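PDB 5FOF: leucyl-trna synthetase from Plasmodium knowlesi, which probably removes wrongly attached amino acids from tRNA, being the editing domain of the enzyme that joins leucine to its cognate tRNA with ATP. Local coordinates for residues Q112-H115 with Y121-N124; G153-L158 with S166-L171; D220-L225 with F267-K272. All blocks are in the same frame, centred on the assembly; numbering follows the deposited sequence.

Contact 1 of 3, residues Q112-H115 with Y121-N124; sequences QRLH and YVNN
The loop between strands 102-108 and 125-126 folds back on itself where Arg113 and His115 meet Val122, Asn123 and Asn124. Two bonds join His115 to the backbone of Asn123. Asn123 N donates to His115 O over 3.1 Å, a nearly straight bond (170° at the hydrogen) that arrives close to the line of the carbonyl and joins the two backbones. In the other direction, His115 ND1 donates to Asn123 O, also over 3.1 Å. With CG anti to the backbone N (chi1 177°), the imidazole swings across to reach this carbonyl; the oxygen lies at the ring edge, somewhat out of the ring plane. The bond requires a proton on ND1, and it helps set the rotation of the ring. One residue further on, the side chain of buried Asn124 reaches the first segment. Its ND2 donates to Arg113 O over 3.2 Å, bent to 142° and tilted from both the carbonyl plane and the amide plane. OD1 of the same amide rests 3.5 Å from His115 CB, with Arg113 CB a little farther off. Val122 lies alongside these bonds: its CG1 is 3.6 Å from Arg113 O, and its CG2 touches Leu114 CD2 more loosely, at 4.3 Å. Val122 CA adds a CH-O contact of 3.5 Å to His115 O, which thereby has two neighbours on its oxygen. Outside the pair, the Tyr121 ring meets Tyr151 edge-to-face, and Asn124 packs on Phe109. With a single backbone-to-backbone bond and two made by side chains, this is an irregular connecting loop closed mainly by side-chain-to-backbone bonds, not a regular beta hairpin, on the way into the short strand 125-126, which pairs in parallel with 157-158.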
# COMPACT_ATOMS: atom_id res chain seq x y z
N GLN A 112 2.30 1.71 16.92
CA GLN A 112 1.78 3.06 17.22
C GLN A 112 2.18 3.50 18.63
O GLN A 112 1.93 2.78 19.60
CB GLN A 112 0.25 3.13 17.08
CG GLN A 112 -0.26 2.93 15.66
CD GLN A 112 -1.79 2.99 15.51
OE1 GLN A 112 -2.45 3.88 16.07
NE2 GLN A 112 -2.35 2.05 14.74
N ARG A 113 2.79 4.68 18.74
CA ARG A 113 3.27 5.21 20.01
C ARG A 113 2.34 6.33 20.41
O ARG A 113 2.29 7.35 19.74
CB ARG A 113 4.72 5.71 19.89
CG ARG A 113 5.76 4.59 19.83
CD ARG A 113 7.19 5.09 19.99
NE ARG A 113 7.37 5.90 21.20
CZ ARG A 113 8.48 6.54 21.54
NH1 ARG A 113 9.59 6.47 20.79
NH2 ARG A 113 8.50 7.26 22.66
N LEU A 114 1.62 6.14 21.51
CA LEU A 114 0.51 7.00 21.88
C LEU A 114 0.88 7.93 23.03
O LEU A 114 0.20 7.95 24.06
CB LEU A 114 -0.72 6.13 22.22
CG LEU A 114 -1.14 5.13 21.13
CD1 LEU A 114 -2.10 4.08 21.68
CD2 LEU A 114 -1.76 5.85 19.93
N HIS A 115 1.95 8.71 22.85
CA HIS A 115 2.31 9.79 23.80
C HIS A 115 1.34 10.97 23.63
O HIS A 115 1.17 11.49 22.53
CB HIS A 115 3.77 10.25 23.63
CG HIS A 115 4.16 11.40 24.52
ND1 HIS A 115 4.55 12.63 24.03
CD2 HIS A 115 4.19 11.51 25.87
CE1 HIS A 115 4.81 13.44 25.04
NE2 HIS A 115 4.60 12.79 26.17
N TYR A 121 -4.32 15.67 21.61
CA TYR A 121 -3.98 14.83 20.45
C TYR A 121 -2.66 14.11 20.73
O TYR A 121 -1.90 14.49 21.62
CB TYR A 121 -3.90 15.63 19.13
CG TYR A 121 -3.01 16.87 19.15
CD1 TYR A 121 -1.61 16.76 19.08
CD2 TYR A 121 -3.56 18.16 19.21
CE1 TYR A 121 -0.80 17.89 19.10
CE2 TYR A 121 -2.76 19.29 19.23
CZ TYR A 121 -1.38 19.15 19.17
OH TYR A 121 -0.57 20.26 19.18
N VAL A 122 -2.41 13.06 19.95
CA VAL A 122 -1.16 12.30 20.02
C VAL A 122 -0.06 13.12 19.31
O VAL A 122 -0.29 13.72 18.26
CB VAL A 122 -1.30 10.88 19.41
CG1 VAL A 122 0.02 10.11 19.46
CG2 VAL A 122 -2.39 10.09 20.12
N ASN A 123 1.12 13.15 19.92
CA ASN A 123 2.23 13.96 19.44
C ASN A 123 3.58 13.50 20.01
O ASN A 123 3.90 13.70 21.18
CB ASN A 123 2.00 15.43 19.78
CG ASN A 123 1.81 15.67 21.26
OD1 ASN A 123 0.92 15.07 21.89
ND2 ASN A 123 2.66 16.51 21.85
N ASN A 124 4.36 12.86 19.15
CA ASN A 124 5.68 12.39 19.51
C ASN A 124 6.73 13.37 18.97
O ASN A 124 7.48 13.05 18.04
CB ASN A 124 5.87 10.96 19.02
CG ASN A 124 4.77 10.04 19.50
OD1 ASN A 124 4.93 9.33 20.50
ND2 ASN A 124 3.63 10.08 18.82

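Contact 2 of 3, residues G153-L158 with S166-L171; sequences GVIPML and SDLLIL
Leu158 and Asp167 close the loop that runs from strand 157-158 toward strand 170-175. Leu158 N donates to Asp167 O over a short 2.6 Å, the donor standing 42° above the carbonyl plane and therefore not on a lone pair. Beside this bond a water bridges the same two residues, donating to Leu158 O (2.8 Å) and accepting from Asp167 N (3.0 Å). The touching parts, 155-158 and 166-169, run 106° apart, and this is the one direct hydrogen bond between the segments.

The Leu158 and Asp167 side chains lie alongside each other, pointing the same way, and Leu158 CD2 comes within 3.9 Å of Asp167 OD2. The same methyl reaches Leu169 CB at 4.2 Å, because the leucine's CG is anti to its backbone N (chi1 -176°) and the branch extends over the second segment. Farther back along the first segment, Leu168 CD2 meets Ile155 CD1, 4.1 Å away, the two side chains crossing at about a right angle. Leu168 N makes a weak bond to Asp167 OD1, which may help orient the carboxylate.

Gly153, with positive phi, ends helix 143-151 as the C-prime residue of a Schellman motif. Ile155 packs back on that helix and Leu168 meets it at Tyr147, while Leu158 and Leu169 both lean on Ile131 of helix 128-134, and Leu171 pairs with Val105 of strand 102-108.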
# COMPACT_ATOMS: atom_id res chain seq x y z
N GLY A 153 0.02 8.36 15.78
CA GLY A 153 1.21 7.87 16.46
C GLY A 153 2.19 7.02 15.68
O GLY A 153 3.12 6.48 16.30
N VAL A 154 2.03 6.92 14.36
CA VAL A 154 2.90 6.06 13.52
C VAL A 154 4.23 6.74 13.19
O VAL A 154 5.23 6.04 13.01
CB VAL A 154 2.22 5.59 12.20
CG1 VAL A 154 3.14 4.68 11.38
CG2 VAL A 154 0.94 4.85 12.51
N ILE A 155 4.23 8.07 13.09
CA ILE A 155 5.45 8.85 12.86
C ILE A 155 5.55 9.99 13.86
O ILE A 155 4.52 10.52 14.31
CB ILE A 155 5.53 9.41 11.42
CG1 ILE A 155 4.47 10.50 11.15
CG2 ILE A 155 5.38 8.29 10.40
CD1 ILE A 155 4.42 10.98 9.71
N PRO A 156 6.79 10.40 14.19
CA PRO A 156 6.99 11.56 15.07
C PRO A 156 6.83 12.87 14.32
O PRO A 156 6.82 12.89 13.09
CB PRO A 156 8.44 11.40 15.50
CG PRO A 156 9.11 10.77 14.32
CD PRO A 156 8.07 9.92 13.64
N MET A 157 6.73 13.96 15.08
CA MET A 157 6.79 15.32 14.52
C MET A 157 8.16 15.91 14.83
O MET A 157 8.71 15.63 15.90
CB MET A 157 5.68 16.18 15.09
CG MET A 157 4.33 15.48 15.14
SD MET A 157 2.95 16.63 15.18
CE MET A 157 1.81 15.63 16.14
N LEU A 158 8.71 16.68 13.90
CA LEU A 158 10.06 17.29 14.03
C LEU A 158 10.01 18.65 14.73
O LEU A 158 9.12 19.46 14.46
CB LEU A 158 10.72 17.45 12.64
CG LEU A 158 12.16 17.97 12.51
CD1 LEU A 158 13.18 17.08 13.23
CD2 LEU A 158 12.55 18.09 11.04
N SER A 166 3.86 22.84 13.53
CA SER A 166 4.30 21.46 13.36
C SER A 166 5.26 21.34 12.20
O SER A 166 5.32 22.21 11.33
CB SER A 166 3.11 20.52 13.11
OG SER A 166 2.08 20.66 14.08
N ASP A 167 5.99 20.24 12.19
CA ASP A 167 6.91 19.92 11.11
C ASP A 167 7.14 18.40 11.10
O ASP A 167 7.06 17.74 12.14
CB ASP A 167 8.23 20.68 11.34
CG ASP A 167 9.13 20.73 10.11
OD1 ASP A 167 8.72 20.33 8.99
OD2 ASP A 167 10.29 21.19 10.29
N LEU A 168 7.43 17.86 9.92
CA LEU A 168 7.78 16.44 9.76
C LEU A 168 9.20 16.31 9.21
O LEU A 168 9.68 17.20 8.50
CB LEU A 168 6.78 15.79 8.81
CG LEU A 168 5.31 15.95 9.17
CD1 LEU A 168 4.43 15.70 7.96
CD2 LEU A 168 4.92 15.03 10.32
N LEU A 169 9.88 15.21 9.53
CA LEU A 169 11.20 14.91 8.95
C LEU A 169 11.02 14.13 7.64
O LEU A 169 10.61 12.97 7.66
CB LEU A 169 12.07 14.11 9.93
CG LEU A 169 13.48 13.70 9.47
CD1 LEU A 169 14.19 14.78 8.66
CD2 LEU A 169 14.34 13.31 10.66
N ILE A 170 11.34 14.78 6.52
CA ILE A 170 11.18 14.18 5.19
C ILE A 170 12.56 13.89 4.63
O ILE A 170 13.31 14.81 4.38
CB ILE A 170 10.41 15.14 4.25
CG1 ILE A 170 9.02 15.46 4.83
CG2 ILE A 170 10.27 14.56 2.85
CD1 ILE A 170 8.19 14.24 5.19
N LEU A 171 12.89 12.62 4.43
CA LEU A 171 14.21 12.26 3.91
C LEU A 171 14.31 12.54 2.43
O LEU A 171 15.36 12.99 1.94
CB LEU A 171 14.56 10.81 4.19
CG LEU A 171 14.63 10.40 5.67
CD1 LEU A 171 14.70 8.88 5.78
CD2 LEU A 171 15.81 11.03 6.39
O HOH W 1 6.33 19.41 15.02

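Contact 3 of 3, residues D220-L225 with F267-K272; sequences DDYACL and FYEMEK
Tyr268 and Glu269, near the end of helix 263-270, are the residues that face Tyr222 and Ala223 of helix 219-230. Just before them, Phe267 turns to helix 281-295, where it packs on Leu288 and Lys291. Tyr268 makes most of this segment's share of the contact. Its CG is anti to the backbone N (chi1 174°), which directs the ring at the other helix. Tyr222 brings its CD1-CE1 side over one face of this ring, offset toward the rim, with Tyr222 CE1 3.5 Å from Tyr268 CD2. The ring centroids are 5.0 Å apart and the planes meet at 59°, an oblique pair that is neither a stack nor edge-to-face. Ala223 CB comes in obliquely on the same side, 3.5 Å from Tyr268 CE1. At the ring's far end Tyr268 OH sits 2.6 Å from a water lying in the ring plane, and that water donates to Ala223 O over a longer 3.3 Å.

Glu269 follows at the exposed edge: a second water donates to its OE2 over 3.0 Å and has a weak link to Tyr222 OH. Lys272, with positive phi, is the C-prime residue of the Schellman motif that ends the helix.

No direct hydrogen bond joins the two segments. Aromatic and methyl surfaces supply the cohesion, while waters connect the polar atoms of the tyrosines to the opposite helix, weakly in the case of Tyr222 OH, consistent with an apolar contact whose polar groups are linked through water.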
# COMPACT_ATOMS: atom_id res chain seq x y z
N ASP A 220 -10.32 -4.11 -10.93
CA ASP A 220 -9.46 -2.98 -11.24
C ASP A 220 -7.99 -3.42 -11.30
O ASP A 220 -7.24 -2.99 -12.19
CB ASP A 220 -9.69 -1.92 -10.15
CG ASP A 220 -9.01 -0.59 -10.44
OD1 ASP A 220 -8.77 -0.23 -11.63
OD2 ASP A 220 -8.72 0.14 -9.46
N ASP A 221 -7.59 -4.27 -10.34
CA ASP A 221 -6.23 -4.82 -10.29
C ASP A 221 -5.98 -5.75 -11.48
O ASP A 221 -4.94 -5.65 -12.14
CB ASP A 221 -5.97 -5.58 -8.96
CG ASP A 221 -6.10 -4.69 -7.70
OD1 ASP A 221 -6.05 -3.44 -7.78
OD2 ASP A 221 -6.24 -5.29 -6.61
N TYR A 222 -6.93 -6.63 -11.78
CA TYR A 222 -6.82 -7.50 -12.98
C TYR A 222 -6.66 -6.71 -14.29
O TYR A 222 -5.92 -7.13 -15.18
CB TYR A 222 -8.04 -8.43 -13.10
CG TYR A 222 -7.95 -9.49 -14.19
CD1 TYR A 222 -8.35 -9.24 -15.49
CD2 TYR A 222 -7.48 -10.77 -13.89
CE1 TYR A 222 -8.27 -10.21 -16.48
CE2 TYR A 222 -7.40 -11.75 -14.87
CZ TYR A 222 -7.79 -11.47 -16.16
OH TYR A 222 -7.72 -12.46 -17.12
N ALA A 223 -7.37 -5.60 -14.40
CA ALA A 223 -7.41 -4.79 -15.61
C ALA A 223 -6.11 -4.02 -15.79
O ALA A 223 -5.66 -3.83 -16.90
CB ALA A 223 -8.58 -3.82 -15.56
N CYS A 224 -5.54 -3.57 -14.68
CA CYS A 224 -4.28 -2.85 -14.73
C CYS A 224 -3.14 -3.78 -15.14
O CYS A 224 -2.29 -3.40 -15.95
CB CYS A 224 -3.98 -2.20 -13.39
SG CYS A 224 -2.58 -1.08 -13.45
N LEU A 225 -3.14 -4.99 -14.59
CA LEU A 225 -2.20 -6.04 -14.97
C LEU A 225 -2.27 -6.44 -16.45
O LEU A 225 -1.24 -6.61 -17.10
CB LEU A 225 -2.36 -7.29 -14.10
CG LEU A 225 -1.38 -7.46 -12.93
CD1 LEU A 225 -1.70 -8.74 -12.18
CD2 LEU A 225 0.07 -7.49 -13.42
N PHE A 267 -15.65 -10.68 -13.62
CA PHE A 267 -16.38 -9.42 -13.83
C PHE A 267 -15.72 -8.49 -14.88
O PHE A 267 -16.42 -7.78 -15.59
CB PHE A 267 -16.60 -8.70 -12.50
CG PHE A 267 -17.71 -9.30 -11.68
CD1 PHE A 267 -17.52 -10.47 -10.99
CD2 PHE A 267 -18.96 -8.68 -11.61
CE1 PHE A 267 -18.54 -11.03 -10.24
CE2 PHE A 267 -19.99 -9.24 -10.85
CZ PHE A 267 -19.78 -10.42 -10.17
N TYR A 268 -14.39 -8.51 -14.97
CA TYR A 268 -13.66 -7.86 -16.09
C TYR A 268 -14.10 -8.36 -17.48
O TYR A 268 -14.23 -7.56 -18.40
CB TYR A 268 -12.16 -8.11 -15.93
CG TYR A 268 -11.26 -7.63 -17.05
CD1 TYR A 268 -10.70 -6.37 -17.03
CD2 TYR A 268 -10.90 -8.49 -18.09
CE1 TYR A 268 -9.85 -5.94 -18.04
CE2 TYR A 268 -10.04 -8.09 -19.11
CZ TYR A 268 -9.52 -6.81 -19.08
OH TYR A 268 -8.65 -6.42 -20.08
N GLU A 269 -14.31 -9.67 -17.62
CA GLU A 269 -14.71 -10.27 -18.90
C GLU A 269 -16.20 -10.05 -19.19
O GLU A 269 -16.55 -9.65 -20.29
CB GLU A 269 -14.40 -11.76 -18.94
CG GLU A 269 -12.91 -12.10 -19.02
CD GLU A 269 -12.64 -13.59 -19.08
OE1 GLU A 269 -13.59 -14.40 -19.13
OE2 GLU A 269 -11.46 -13.97 -19.08
N MET A 270 -17.04 -10.32 -18.19
CA MET A 270 -18.50 -10.18 -18.31
C MET A 270 -18.98 -8.74 -18.51
O MET A 270 -20.07 -8.52 -19.05
CB MET A 270 -19.20 -10.78 -17.07
CG MET A 270 -20.68 -11.10 -17.22
SD MET A 270 -21.65 -10.88 -15.70
CE MET A 270 -21.70 -9.09 -15.53
N GLU A 271 -18.20 -7.75 -18.06
CA GLU A 271 -18.50 -6.33 -18.33
C GLU A 271 -17.57 -5.75 -19.43
O GLU A 271 -17.38 -4.53 -19.49
CB GLU A 271 -18.39 -5.53 -17.02
CG GLU A 271 -19.33 -6.00 -15.91
CD GLU A 271 -20.75 -5.41 -15.97
OE1 GLU A 271 -21.00 -4.45 -16.75
OE2 GLU A 271 -21.61 -5.90 -15.21
N LYS A 272 -17.02 -6.62 -20.27
CA LYS A 272 -16.17 -6.26 -21.43
C LYS A 272 -15.30 -5.02 -21.24
O LYS A 272 -15.34 -4.07 -22.03
CB LYS A 272 -17.02 -6.16 -22.71
CG LYS A 272 -18.04 -7.29 -22.82
CD LYS A 272 -18.47 -7.55 -24.25
CE LYS A 272 -19.60 -8.57 -24.27
NZ LYS A 272 -19.46 -9.48 -25.44
O HOH W 2 -9.71 -11.59 -19.66
O HOH W 3 -7.67 -4.15 -19.45

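How the contacts relate
Along the chain the three contacts come in series, each closing before the next opens. Contacts 1 and 2 have centres 11 Å apart and touch directly: Arg113 N lies 3.0 Å from Gly153 O and Asn124 O lies 3.2 Å from Met157 N, both probable hydrogen bonds. The second leads into the two-stranded parallel sheet of 125-126 and 157-158, so the two adjoin; contact 1 follows strand 102-108 and contact 2 runs into strand 170-175, neighbours in the large mixed sheet. Contact 3 joins helices 219-230 and 263-270 on the opposite side of the chain's centre. The contacts thus belong to two separate regions of the editing domain, about 23 Å apart at their nearest atoms.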